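BSU-2 beta-lactamase (Bacillus subtilis, PDB 6W5E) probably hydrolyses the beta-lactam ring of antibiotics as a class D serine beta-lactamase that carries an N-carboxylated lysine. Local coordinates at residues R113-G118 against A125-Q130; N82-L87 against K191-I196; I136-M141 against G157-F162; M201-G206 against G225-F230. All coordinates share one frame; numbering follows the deposited sequence.

Contact 1 of 4, residues R113-G118 against A125-Q130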
loop_
_atom_site.group_PDB
_atom_site.type_symbol
_atom_site.label_atom_id
_atom_site.label_comp_id
_atom_site.label_asym_id
_atom_site.label_seq_id
_atom_site.Cartn_x
_atom_site.Cartn_y
_atom_site.Cartn_z
ATOM N N ARG A 113 -19.618 6.533 -8.610
ATOM C CA ARG A 113 -19.296 7.380 -9.749
ATOM C C ARG A 113 -18.402 6.564 -10.674
ATOM O O ARG A 113 -17.831 5.545 -10.271
ATOM C CB ARG A 113 -18.564 8.649 -9.287
ATOM C CG ARG A 113 -17.168 8.344 -8.722
ATOM C CD ARG A 113 -16.345 9.578 -8.358
ATOM N NE ARG A 113 -16.910 10.306 -7.225
ATOM C CZ ARG A 113 -16.198 11.002 -6.341
ATOM N NH1 ARG A 113 -16.814 11.631 -5.350
ATOM N NH2 ARG A 113 -14.876 11.069 -6.443
ATOM N N ASP A 114 -18.275 7.013 -11.918
ATOM C CA ASP A 114 -17.305 6.383 -12.797
ATOM C C ASP A 114 -15.917 6.554 -12.200
ATOM O O ASP A 114 -15.620 7.561 -11.548
ATOM C CB ASP A 114 -17.329 7.036 -14.178
ATOM C CG ASP A 114 -18.652 6.852 -14.908
ATOM O OD1 ASP A 114 -19.415 5.908 -14.602
ATOM O OD2 ASP A 114 -18.920 7.665 -15.816
ATOM N N HIS A 115 -15.064 5.552 -12.408
ATOM C CA HIS A 115 -13.724 5.559 -11.840
ATOM C C HIS A 115 -12.681 5.189 -12.883
ATOM O O HIS A 115 -12.980 4.585 -13.915
ATOM C CB HIS A 115 -13.636 4.618 -10.637
ATOM C CG HIS A 115 -13.943 5.300 -9.345
ATOM N ND1 HIS A 115 -13.040 6.128 -8.716
ATOM C CD2 HIS A 115 -15.064 5.315 -8.589
ATOM C CE1 HIS A 115 -13.588 6.616 -7.618
ATOM N NE2 HIS A 115 -14.817 6.139 -7.518
ATOM N N THR A 116 -11.443 5.574 -12.587
ATOM C CA THR A 116 -10.261 5.162 -13.328
ATOM C C THR A 116 -9.343 4.382 -12.401
ATOM O O THR A 116 -9.568 4.289 -11.192
ATOM C CB THR A 116 -9.500 6.364 -13.898
ATOM O OG1 THR A 116 -8.913 7.120 -12.831
ATOM C CG2 THR A 116 -10.428 7.250 -14.697
ATOM N N LEU A 117 -8.306 3.796 -12.997
ATOM C CA LEU A 117 -7.309 3.085 -12.206
ATOM C C LEU A 117 -6.759 3.982 -11.099
ATOM O O LEU A 117 -6.621 3.559 -9.944
ATOM C CB LEU A 117 -6.199 2.587 -13.136
ATOM C CG LEU A 117 -5.118 1.708 -12.511
ATOM C CD1 LEU A 117 -5.661 0.327 -12.156
ATOM C CD2 LEU A 117 -3.926 1.605 -13.438
ATOM N N GLY A 118 -6.466 5.241 -11.435
ATOM C CA GLY A 118 -5.908 6.157 -10.451
ATOM C C GLY A 118 -6.914 6.654 -9.429
ATOM O O GLY A 118 -6.603 6.737 -8.239
ATOM N N ALA A 125 -11.757 2.573 -4.398
ATOM C CA ALA A 125 -12.991 2.057 -5.000
ATOM C C ALA A 125 -12.768 0.595 -5.379
ATOM O O ALA A 125 -12.292 0.269 -6.473
ATOM C CB ALA A 125 -13.411 2.912 -6.189
ATOM N N ILE A 126 -13.139 -0.295 -4.452
ATOM C CA ILE A 126 -12.857 -1.727 -4.582
ATOM C C ILE A 126 -13.418 -2.301 -5.883
ATOM O O ILE A 126 -12.761 -3.110 -6.549
ATOM C CB ILE A 126 -13.391 -2.469 -3.343
ATOM C CG1 ILE A 126 -12.637 -2.010 -2.087
ATOM C CG2 ILE A 126 -13.282 -3.975 -3.524
ATOM C CD1 ILE A 126 -13.150 -2.622 -0.784
ATOM N N TRP A 127 -14.634 -1.895 -6.269
ATOM C CA TRP A 127 -15.290 -2.505 -7.427
ATOM C C TRP A 127 -14.459 -2.375 -8.701
ATOM O O TRP A 127 -14.454 -3.281 -9.546
ATOM C CB TRP A 127 -16.693 -1.924 -7.623
ATOM C CG TRP A 127 -16.778 -0.462 -8.001
ATOM C CD1 TRP A 127 -17.029 0.584 -7.161
ATOM C CD2 TRP A 127 -16.677 0.094 -9.320
ATOM N NE1 TRP A 127 -17.071 1.763 -7.873
ATOM C CE2 TRP A 127 -16.862 1.491 -9.201
ATOM C CE3 TRP A 127 -16.445 -0.450 -10.591
ATOM C CZ2 TRP A 127 -16.821 2.350 -10.303
ATOM C CZ3 TRP A 127 -16.393 0.409 -11.688
ATOM C CH2 TRP A 127 -16.590 1.792 -11.534
ATOM N N TYR A 128 -13.756 -1.254 -8.863
ATOM C CA TYR A 128 -12.917 -1.076 -10.043
ATOM C C TYR A 128 -11.817 -2.130 -10.074
ATOM O O TYR A 128 -11.564 -2.764 -11.109
ATOM C CB TYR A 128 -12.311 0.336 -10.032
ATOM C CG TYR A 128 -11.485 0.630 -11.267
ATOM C CD1 TYR A 128 -10.221 0.049 -11.444
ATOM C CD2 TYR A 128 -11.966 1.472 -12.264
ATOM C CE1 TYR A 128 -9.487 0.272 -12.578
ATOM C CE2 TYR A 128 -11.221 1.723 -13.402
ATOM C CZ TYR A 128 -9.983 1.115 -13.546
ATOM O OH TYR A 128 -9.243 1.323 -14.677
ATOM N N TYR A 129 -11.136 -2.320 -8.941
ATOM C CA TYR A 129 -10.024 -3.260 -8.891
ATOM C C TYR A 129 -10.495 -4.709 -8.933
ATOM O O TYR A 129 -9.728 -5.584 -9.348
ATOM C CB TYR A 129 -9.119 -2.949 -7.692
ATOM C CG TYR A 129 -8.156 -1.818 -8.007
ATOM C CD1 TYR A 129 -8.597 -0.499 -8.111
ATOM C CD2 TYR A 129 -6.819 -2.079 -8.275
ATOM C CE1 TYR A 129 -7.710 0.529 -8.422
ATOM C CE2 TYR A 129 -5.935 -1.063 -8.578
ATOM C CZ TYR A 129 -6.386 0.233 -8.669
ATOM O OH TYR A 129 -5.487 1.222 -8.988
ATOM N N GLN A 130 -11.740 -4.977 -8.533
ATOM C CA GLN A 130 -12.301 -6.310 -8.731
ATOM C C GLN A 130 -12.467 -6.612 -10.218
ATOM O O GLN A 130 -12.136 -7.712 -10.675
ATOM C CB GLN A 130 -13.626 -6.437 -7.976
ATOM C CG GLN A 130 -13.433 -6.497 -6.469
ATOM C CD GLN A 130 -14.744 -6.497 -5.711
ATOM O OE1 GLN A 130 -15.631 -5.687 -5.981
ATOM N NE2 GLN A 130 -14.867 -7.398 -4.744
#
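The methyl group of Ala125 sits squarely over one face of the His115 ring, a CH-pi contact with CB 3.8 Å from the ring centroid. Trp127 reaches the same imidazole at its rim, CZ2 lying 3.8 Å from His115 CD2, while the indole edge also meets Arg113 O in its plane. Tyr128 CG, anti to the backbone N (chi1 -177°), sets one ring face against the Thr116–Leu117 peptide, Thr116 C being 3.4 Å from Tyr128 CE2. The cross-contact hydrogen bond comes from the neighbouring phenol: Tyr129 OH donates to Leu117 O (2.8 Å), tilted 34° from the carbonyl plane. Leu117 CD1 rests at the hydroxyl end of that ring, 3.6 Å from Tyr129 CZ. A second shell fixes these rings. His115 is gripped at both nitrogens, ND1 by Ser119 OG and NE2 by Ser110 O; Trp127 NE1 is bonded to Trp111 O, and Tyr128 OH to Asp97 O. Ala125 is probably the middle residue of the Ser-Ala-Ile counterpart of the class D Ser-X-Val motif. With a carbonyl as its partner, NE2 probably carries a proton, and bonds at both ends of the imidazole would hold its face against the motif alanine.

Contact 2 of 4, residues N82-L87 against K191-I196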
loop_
_atom_site.group_PDB
_atom_site.type_symbol
_atom_site.label_atom_id
_atom_site.label_comp_id
_atom_site.label_asym_id
_atom_site.label_seq_id
_atom_site.Cartn_x
_atom_site.Cartn_y
_atom_site.Cartn_z
ATOM N N ASN A 82 -2.103 -5.003 -7.803
ATOM C CA ASN A 82 -3.074 -5.135 -8.882
ATOM C C ASN A 82 -2.792 -4.136 -9.995
ATOM O O ASN A 82 -2.872 -4.472 -11.180
ATOM C CB ASN A 82 -4.463 -4.867 -8.311
ATOM C CG ASN A 82 -5.439 -5.938 -8.635
ATOM O OD1 ASN A 82 -5.248 -6.706 -9.578
ATOM N ND2 ASN A 82 -6.518 -5.999 -7.860
ATOM N N ALA A 83 -2.490 -2.891 -9.631
ATOM C CA ALA A 83 -2.217 -1.870 -10.639
ATOM C C ALA A 83 -0.948 -2.186 -11.424
ATOM O O ALA A 83 -0.930 -2.054 -12.653
ATOM C CB ALA A 83 -2.108 -0.497 -9.977
ATOM N N LEU A 84 0.124 -2.597 -10.739
ATOM C CA LEU A 84 1.358 -2.950 -11.437
ATOM C C LEU A 84 1.126 -4.078 -12.436
ATOM O O LEU A 84 1.499 -3.970 -13.611
ATOM C CB LEU A 84 2.442 -3.343 -10.429
ATOM C CG LEU A 84 3.036 -2.205 -9.593
ATOM C CD1 LEU A 84 3.727 -2.768 -8.366
ATOM C CD2 LEU A 84 3.999 -1.367 -10.435
ATOM N N ILE A 85 0.509 -5.175 -11.985
ATOM C CA ILE A 85 0.253 -6.300 -12.884
ATOM C C ILE A 85 -0.665 -5.870 -14.014
ATOM O O ILE A 85 -0.424 -6.184 -15.189
ATOM C CB ILE A 85 -0.344 -7.489 -12.114
ATOM C CG1 ILE A 85 0.634 -8.012 -11.063
ATOM C CG2 ILE A 85 -0.752 -8.595 -13.080
ATOM C CD1 ILE A 85 -0.034 -8.941 -10.060
ATOM N N GLY A 86 -1.739 -5.149 -13.670
ATOM C CA GLY A 86 -2.737 -4.799 -14.664
ATOM C C GLY A 86 -2.175 -3.934 -15.771
ATOM O O GLY A 86 -2.480 -4.144 -16.946
ATOM N N LEU A 87 -1.335 -2.957 -15.413
ATOM C CA LEU A 87 -0.688 -2.143 -16.438
ATOM C C LEU A 87 0.314 -2.968 -17.233
ATOM O O LEU A 87 0.374 -2.860 -18.465
ATOM C CB LEU A 87 0.015 -0.957 -15.778
ATOM C CG LEU A 87 -0.918 0.115 -15.217
ATOM C CD1 LEU A 87 -0.180 1.029 -14.231
ATOM C CD2 LEU A 87 -1.559 0.915 -16.350
ATOM N N LYS A 191 9.649 0.360 -16.707
ATOM C CA LYS A 191 9.852 1.606 -15.973
ATOM C C LYS A 191 8.631 2.516 -15.989
ATOM O O LYS A 191 8.230 2.980 -14.912
ATOM C CB LYS A 191 11.145 2.297 -16.436
ATOM C CG LYS A 191 12.401 1.675 -15.852
ATOM C CD LYS A 191 13.027 2.600 -14.815
ATOM C CE LYS A 191 13.960 1.851 -13.876
ATOM N NZ LYS A 191 14.472 2.757 -12.812
ATOM N N PRO A 192 7.989 2.802 -17.129
ATOM C CA PRO A 192 6.800 3.672 -17.074
ATOM C C PRO A 192 5.676 3.110 -16.227
ATOM O O PRO A 192 4.924 3.885 -15.626
ATOM C CB PRO A 192 6.388 3.816 -18.544
ATOM C CG PRO A 192 7.612 3.498 -19.324
ATOM C CD PRO A 192 8.400 2.517 -18.519
ATOM N N VAL A 193 5.543 1.783 -16.158
ATOM C CA VAL A 193 4.517 1.177 -15.311
ATOM C C VAL A 193 4.753 1.536 -13.849
ATOM O O VAL A 193 3.829 1.938 -13.132
ATOM C CB VAL A 193 4.476 -0.347 -15.526
ATOM C CG1 VAL A 193 3.638 -1.031 -14.434
ATOM C CG2 VAL A 193 3.940 -0.658 -16.920
ATOM N N MET A 194 5.997 1.400 -13.385
ATOM C CA MET A 194 6.299 1.748 -12.001
ATOM C C MET A 194 6.143 3.242 -11.749
ATOM O O MET A 194 5.651 3.643 -10.690
ATOM C CB MET A 194 7.684 1.247 -11.625
ATOM C CG MET A 194 7.709 -0.264 -11.553
ATOM S SD MET A 194 9.271 -0.973 -11.012
ATOM C CE MET A 194 10.270 -0.765 -12.481
ATOM N N LYS A 195 6.538 4.081 -12.713
ATOM C CA LYS A 195 6.334 5.522 -12.570
ATOM C C LYS A 195 4.851 5.864 -12.445
ATOM O O LYS A 195 4.471 6.698 -11.621
ATOM C CB LYS A 195 6.947 6.269 -13.763
ATOM C CG LYS A 195 8.449 6.153 -13.888
ATOM C CD LYS A 195 9.163 6.693 -12.654
ATOM C CE LYS A 195 10.667 6.800 -12.889
ATOM N NZ LYS A 195 11.416 7.004 -11.617
ATOM N N ILE A 196 3.999 5.253 -13.273
ATOM C CA ILE A 196 2.559 5.506 -13.192
ATOM C C ILE A 196 2.011 5.095 -11.828
ATOM O O ILE A 196 1.244 5.836 -11.204
ATOM C CB ILE A 196 1.822 4.799 -14.345
ATOM C CG1 ILE A 196 2.176 5.451 -15.682
ATOM C CG2 ILE A 196 0.313 4.813 -14.135
ATOM C CD1 ILE A 196 1.891 4.581 -16.889
#
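Leu87 and Val193 are the nearest CA pair of segments 82-87 and 191-196, 6.3 Å apart, on two helices that run roughly antiparallel, the axes of the two short segments 9.5 Å apart at 145°. Val193 is the central wedge. Val193 CG1, anti to the backbone N (chi1 167°), enters between residues one turn apart on the opposite helix: it lies 3.7 Å from Leu84 O and 3.9 Å from Leu87 CB. CG2, the other branch, flanks the same Leu87 CB more distantly. Leu84 CD2 in turn straddles two residues in succession, standing 4.0 Å from Val193 CG1 and the same distance from Met194 CG, so the leucine tip is held between the valine branch and CG of the methionine chain, which bends only farther out, at chi3. Further along helix 191-200, the CG2 branch of Ile196 meets Leu87 CD1 at 3.8 Å. No hydrogen bond crosses the interface; side chain meets side chain through aliphatic carbon alone, and the backbone joins in at the Leu84 carbonyl. Val197 extends this apolar surface by touching Ala83, Leu84 and Leu87, and Phe189 packs on both Leu84 and Met194. The segment 191-196 is amphipathic: Lys191 and Lys195 turn to the exterior, where each forms a salt bridge to Glu185. The helix 81-88 follows directly on the Ser-Thr-Phe-Lys motif that contains carboxylated Lys79, and its packing on a helix that leads into the edge strand 202-205 belongs to the helical region of the penicillin-recognising, serine beta-lactamase fold.

Contact 3 of 4, residues I136-M141 against G157-F162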
loop_
_atom_site.group_PDB
_atom_site.type_symbol
_atom_site.label_atom_id
_atom_site.label_comp_id
_atom_site.label_asym_id
_atom_site.label_seq_id
_atom_site.Cartn_x
_atom_site.Cartn_y
_atom_site.Cartn_z
ATOM N N ILE A 136 -7.263 -9.812 -15.168
ATOM C CA ILE A 136 -5.951 -10.437 -15.008
ATOM C C ILE A 136 -6.097 -11.954 -15.008
ATOM O O ILE A 136 -5.409 -12.670 -15.750
ATOM C CB ILE A 136 -5.249 -9.917 -13.739
ATOM C CG1 ILE A 136 -4.868 -8.436 -13.909
ATOM C CG2 ILE A 136 -4.022 -10.761 -13.430
ATOM C CD1 ILE A 136 -4.383 -7.793 -12.625
ATOM N N GLY A 137 -7.025 -12.461 -14.208
ATOM C CA GLY A 137 -7.341 -13.882 -14.229
ATOM C C GLY A 137 -6.483 -14.682 -13.269
ATOM O O GLY A 137 -5.348 -14.327 -12.952
ATOM N N GLU A 138 -7.051 -15.800 -12.813
ATOM C CA GLU A 138 -6.440 -16.621 -11.769
ATOM C C GLU A 138 -5.015 -17.034 -12.112
ATOM O O GLU A 138 -4.095 -16.861 -11.305
ATOM C CB GLU A 138 -7.305 -17.867 -11.555
ATOM C CG GLU A 138 -6.779 -18.857 -10.532
ATOM C CD GLU A 138 -7.345 -18.593 -9.160
ATOM O OE1 GLU A 138 -8.070 -17.584 -9.011
ATOM O OE2 GLU A 138 -7.071 -19.391 -8.238
ATOM N N GLU A 139 -4.812 -17.609 -13.300
ATOM C CA GLU A 139 -3.503 -18.167 -13.621
ATOM C C GLU A 139 -2.435 -17.082 -13.711
ATOM O O GLU A 139 -1.303 -17.271 -13.246
ATOM C CB GLU A 139 -3.582 -18.961 -14.925
ATOM C CG GLU A 139 -4.641 -20.064 -14.917
ATOM C CD GLU A 139 -5.930 -19.662 -15.632
ATOM O OE1 GLU A 139 -6.566 -18.645 -15.241
ATOM O OE2 GLU A 139 -6.309 -20.391 -16.584
ATOM N N ARG A 140 -2.767 -15.941 -14.319
ATOM C CA ARG A 140 -1.799 -14.854 -14.406
ATOM C C ARG A 140 -1.509 -14.277 -13.030
ATOM O O ARG A 140 -0.353 -14.001 -12.696
ATOM C CB ARG A 140 -2.315 -13.768 -15.347
ATOM C CG ARG A 140 -2.376 -14.216 -16.786
ATOM C CD ARG A 140 -2.290 -13.049 -17.736
ATOM N NE ARG A 140 -3.500 -12.236 -17.724
ATOM C CZ ARG A 140 -3.765 -11.312 -18.641
ATOM N NH1 ARG A 140 -2.899 -11.088 -19.620
ATOM N NH2 ARG A 140 -4.886 -10.609 -18.573
ATOM N N MET A 141 -2.549 -14.100 -12.212
ATOM C CA MET A 141 -2.342 -13.582 -10.866
ATOM C C MET A 141 -1.413 -14.490 -10.068
ATOM O O MET A 141 -0.506 -14.011 -9.373
ATOM C CB MET A 141 -3.688 -13.433 -10.158
ATOM C CG MET A 141 -3.609 -12.647 -8.859
ATOM S SD MET A 141 -3.337 -10.870 -9.123
ATOM C CE MET A 141 -4.955 -10.369 -9.711
ATOM N N GLY A 157 -9.441 -17.574 -2.179
ATOM C CA GLY A 157 -10.646 -16.838 -1.838
ATOM C C GLY A 157 -11.427 -16.316 -3.029
ATOM O O GLY A 157 -12.531 -15.793 -2.840
ATOM N N GLY A 158 -10.893 -16.445 -4.232
ATOM C CA GLY A 158 -11.601 -16.036 -5.429
ATOM C C GLY A 158 -10.917 -14.849 -6.085
ATOM O O GLY A 158 -10.378 -13.960 -5.416
ATOM N N ILE A 159 -10.965 -14.820 -7.420
ATOM C CA ILE A 159 -10.163 -13.879 -8.198
ATOM C C ILE A 159 -10.452 -12.424 -7.837
ATOM O O ILE A 159 -9.562 -11.571 -7.943
ATOM C CB ILE A 159 -10.320 -14.153 -9.710
ATOM C CG1 ILE A 159 -9.364 -13.284 -10.525
ATOM C CG2 ILE A 159 -11.766 -13.927 -10.154
ATOM C CD1 ILE A 159 -7.900 -13.458 -10.182
ATOM N N ASP A 160 -11.681 -12.107 -7.417
ATOM C CA ASP A 160 -12.028 -10.735 -7.046
ATOM C C ASP A 160 -12.327 -10.569 -5.559
ATOM O O ASP A 160 -12.908 -9.555 -5.155
ATOM C CB ASP A 160 -13.151 -10.167 -7.919
ATOM C CG ASP A 160 -14.388 -11.027 -7.928
ATOM O OD1 ASP A 160 -14.550 -11.885 -7.038
ATOM O OD2 ASP A 160 -15.202 -10.842 -8.855
ATOM N N GLN A 161 -11.926 -11.529 -4.733
ATOM C CA GLN A 161 -12.135 -11.442 -3.291
ATOM C C GLN A 161 -10.874 -11.685 -2.472
ATOM O O GLN A 161 -10.841 -11.299 -1.299
ATOM C CB GLN A 161 -13.220 -12.449 -2.856
ATOM C CG GLN A 161 -13.665 -12.372 -1.391
ATOM C CD GLN A 161 -14.316 -11.047 -1.041
ATOM O OE1 GLN A 161 -15.120 -10.522 -1.808
ATOM N NE2 GLN A 161 -13.973 -10.500 0.125
ATOM N N PHE A 162 -9.824 -12.270 -3.051
ATOM C CA PHE A 162 -8.783 -12.901 -2.235
ATOM C C PHE A 162 -8.015 -11.938 -1.346
ATOM O O PHE A 162 -7.436 -12.385 -0.352
ATOM C CB PHE A 162 -7.808 -13.712 -3.093
ATOM C CG PHE A 162 -7.016 -12.891 -4.088
ATOM C CD1 PHE A 162 -5.879 -12.201 -3.700
ATOM C CD2 PHE A 162 -7.397 -12.834 -5.422
ATOM C CE1 PHE A 162 -5.155 -11.458 -4.613
ATOM C CE2 PHE A 162 -6.668 -12.097 -6.344
ATOM C CZ PHE A 162 -5.545 -11.406 -5.935
#
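Ile159 presses its CD1 methyl onto the Gly137–Glu138 peptide, 3.6 Å from both Gly137 C and Glu138 N, and this is the tight part of the contact. CG1 lies anti to the backbone N (chi1 -173°), which carries the methyl out to the first turn of helix 138-147. Gly137 has a positive phi of 89°, ends the preceding helix and stands at the N-cap of the next, so the isoleucine meets the chain where two helices join. Deeper in, Met141 turns toward Phe162 through bends at chi2 and chi3; its CG approaches Phe162 CZ at 3.7 Å, and CE lies at the ring edge, in plane. The sulfur adds an oblique Met-aromatic contact, Met141 SD being 5.2 Å from the centroid of the Phe162 ring. Phe162 also meets, edge-to-face, the ring of Phe78, the residue before carboxylated Lys79, while Met141 packs on Asn82 and Ile85.

The outer side is looser. The exposed Glu138 side chain slides past Ile159 in the opposite direction, with OE1 no nearer than 4.2 Å to Ile159 CB. On another side of the helix, Arg140 NE donates to a lone pair of Ile136 O at 2.8 Å, almost straight at 177°. The segment 157-162, a loop between helices 138-147 and 172-184, probably corresponds to part of the omega-loop region of class D beta-lactamases, here docked on the start of a helix.

Contact 4 of 4, residues M201-G206 against G225-F230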
loop_
_atom_site.group_PDB
_atom_site.type_symbol
_atom_site.label_atom_id
_atom_site.label_comp_id
_atom_site.label_asym_id
_atom_site.label_seq_id
_atom_site.Cartn_x
_atom_site.Cartn_y
_atom_site.Cartn_z
ATOM N N MET A 201 -0.005 6.743 -6.289
ATOM C CA MET A 201 0.120 6.658 -4.839
ATOM C C MET A 201 0.407 8.001 -4.172
ATOM O O MET A 201 0.432 8.062 -2.937
ATOM C CB MET A 201 1.237 5.673 -4.475
ATOM C CG MET A 201 0.944 4.237 -4.843
ATOM S SD MET A 201 2.396 3.177 -4.616
ATOM C CE MET A 201 2.532 3.159 -2.834
ATOM N N ILE A 202 0.625 9.076 -4.934
ATOM C CA ILE A 202 0.990 10.341 -4.306
ATOM C C ILE A 202 -0.141 10.819 -3.414
ATOM O O ILE A 202 -1.295 10.928 -3.850
ATOM C CB ILE A 202 1.349 11.401 -5.358
ATOM C CG1 ILE A 202 2.678 11.054 -6.030
ATOM C CG2 ILE A 202 1.442 12.779 -4.702
ATOM C CD1 ILE A 202 3.032 11.927 -7.229
ATOM N N GLN A 203 0.188 11.100 -2.153
ATOM C CA GLN A 203 -0.745 11.666 -1.188
ATOM C C GLN A 203 -0.532 13.155 -0.971
ATOM O O GLN A 203 -1.505 13.893 -0.791
ATOM C CB GLN A 203 -0.611 10.944 0.156
ATOM C CG GLN A 203 -0.770 9.439 0.063
ATOM C CD GLN A 203 -2.225 9.014 0.060
ATOM O OE1 GLN A 203 -2.916 9.131 1.071
ATOM N NE2 GLN A 203 -2.697 8.512 -1.074
ATOM N N GLU A 204 0.723 13.605 -0.985
ATOM C CA GLU A 204 1.084 15.000 -0.761
ATOM C C GLU A 204 2.345 15.302 -1.551
ATOM O O GLU A 204 3.318 14.553 -1.452
ATOM C CB GLU A 204 1.431 15.245 0.712
ATOM C CG GLU A 204 0.337 15.042 1.732
ATOM C CD GLU A 204 0.646 15.779 3.027
ATOM O OE1 GLU A 204 0.265 16.961 3.142
ATOM O OE2 GLU A 204 1.293 15.182 3.916
ATOM N N GLU A 205 2.352 16.418 -2.279
ATOM C CA GLU A 205 3.555 16.937 -2.930
ATOM C C GLU A 205 3.862 18.287 -2.295
ATOM O O GLU A 205 3.239 19.295 -2.639
ATOM C CB GLU A 205 3.366 17.088 -4.437
ATOM C CG GLU A 205 3.679 15.859 -5.254
ATOM C CD GLU A 205 3.849 16.177 -6.723
ATOM O OE1 GLU A 205 2.901 15.965 -7.499
ATOM O OE2 GLU A 205 4.939 16.648 -7.106
ATOM N N GLY A 206 4.810 18.306 -1.358
ATOM C CA GLY A 206 5.261 19.544 -0.761
ATOM C C GLY A 206 6.408 20.161 -1.539
ATOM O O GLY A 206 6.817 19.681 -2.596
ATOM N N GLY A 225 -6.126 -2.307 9.841
ATOM C CA GLY A 225 -5.794 -1.103 9.097
ATOM C C GLY A 225 -4.337 -1.089 8.687
ATOM O O GLY A 225 -3.459 -1.571 9.412
ATOM N N TRP A 226 -4.088 -0.510 7.514
ATOM C CA TRP A 226 -2.748 -0.403 6.965
ATOM C C TRP A 226 -2.539 0.988 6.378
ATOM O O TRP A 226 -3.470 1.601 5.851
ATOM C CB TRP A 226 -2.577 -1.323 5.764
ATOM C CG TRP A 226 -2.636 -2.809 5.937
ATOM C CD1 TRP A 226 -3.746 -3.604 5.849
ATOM C CD2 TRP A 226 -1.517 -3.696 6.080
ATOM N NE1 TRP A 226 -3.389 -4.930 5.973
ATOM C CE2 TRP A 226 -2.026 -5.013 6.117
ATOM C CE3 TRP A 226 -0.133 -3.503 6.196
ATOM C CZ2 TRP A 226 -1.202 -6.128 6.254
ATOM C CZ3 TRP A 226 0.687 -4.611 6.333
ATOM C CH2 TRP A 226 0.149 -5.906 6.372
ATOM N N PHE A 227 -1.288 1.451 6.408
ATOM C CA PHE A 227 -0.843 2.544 5.548
ATOM C C PHE A 227 0.591 2.229 5.155
ATOM O O PHE A 227 1.461 2.092 6.022
ATOM C CB PHE A 227 -0.954 3.912 6.234
ATOM C CG PHE A 227 -0.619 5.076 5.331
ATOM C CD1 PHE A 227 -1.369 5.329 4.181
ATOM C CD2 PHE A 227 0.446 5.914 5.625
ATOM C CE1 PHE A 227 -1.061 6.401 3.355
ATOM C CE2 PHE A 227 0.751 6.988 4.800
ATOM C CZ PHE A 227 0.000 7.230 3.670
ATOM N N VAL A 228 0.832 2.055 3.857
ATOM C CA VAL A 228 2.116 1.584 3.359
ATOM C C VAL A 228 2.569 2.484 2.224
ATOM O O VAL A 228 1.748 3.033 1.484
ATOM C CB VAL A 228 2.039 0.101 2.914
ATOM C CG1 VAL A 228 1.428 -0.761 4.028
ATOM C CG2 VAL A 228 1.239 -0.064 1.629
ATOM N N GLY A 229 3.875 2.650 2.090
ATOM C CA GLY A 229 4.340 3.522 1.019
ATOM C C GLY A 229 5.781 3.954 1.237
ATOM O O GLY A 229 6.590 3.217 1.799
ATOM N N PHE A 230 6.086 5.148 0.740
ATOM C CA PHE A 230 7.434 5.673 0.856
ATOM C C PHE A 230 7.373 7.187 0.789
ATOM O O PHE A 230 6.382 7.767 0.346
ATOM C CB PHE A 230 8.412 5.077 -0.174
ATOM C CG PHE A 230 7.769 4.610 -1.447
ATOM C CD1 PHE A 230 7.398 5.507 -2.437
ATOM C CD2 PHE A 230 7.546 3.258 -1.661
ATOM C CE1 PHE A 230 6.811 5.062 -3.606
ATOM C CE2 PHE A 230 6.962 2.813 -2.835
ATOM C CZ PHE A 230 6.592 3.721 -3.805
#
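Met201 and Phe230 supply the sulfur-aromatic part of the contact: Met201 SD stands 5.3 Å from the centroid of the Phe230 ring, in an oblique Met-aromatic approach. Apolar packing adds Met201 CE, 4.2 Å from Phe230 CZ and 4.3 Å from Gly229 CA, where no side chain intervenes. At the backbone angles of Gly229 (phi 163°) a CB would collide with Val228 O, which in itself demands glycine. The two segments share no hydrogen bond, as expected from their places in the sheet of the serine beta-lactamase fold: strand 209-217, with the Lys-Thr-Gly motif that includes Thr215 and Gly216, runs between edge strand 202-205 and strand 225-233. That middle strand bonds to Met201 through Gly213, while Gln203 and Glu204 both face Leu211 in a classic beta bulge. Polar-to-aromatic contact is slight and doubtful, since Gln203 was modelled in two conformers; in one, Gln203 OE1 lies 4.0 Å from Phe227 CE1, amide and ring planes 57° apart, and accepts a hydrogen bond from Lys252 NZ. Phe227, its CG anti to the backbone N (chi1 -175°), brings its ring near Gln203 and also meets Phe240; Phe230 packs on Leu182 and Ala183.

Contacts 1, 2 and 4 are buried, whereas contact 3 is only partly so and has the exposed Glu138 on its solvent side. Helix 81-88 ties the first three together: Leu117 and Tyr129 of contact 1 pack on Leu87 and Ala83, and Ile136 of contact 3 packs on Asn82 and Ile85. Contacts 1 and 3 share a probable hydrogen bond, Gln130 NE2 to Asp160 O. Contact 4 stands apart in the sheet, although helix 191-200 of contact 2 runs on into its edge strand. Chemistry follows position: aromatic and hydrogen-bonded in contact 1, aliphatic between side chains in contact 2, methionine-aromatic in contacts 3 and 4, plus an isoleucine on a helix junction in the former.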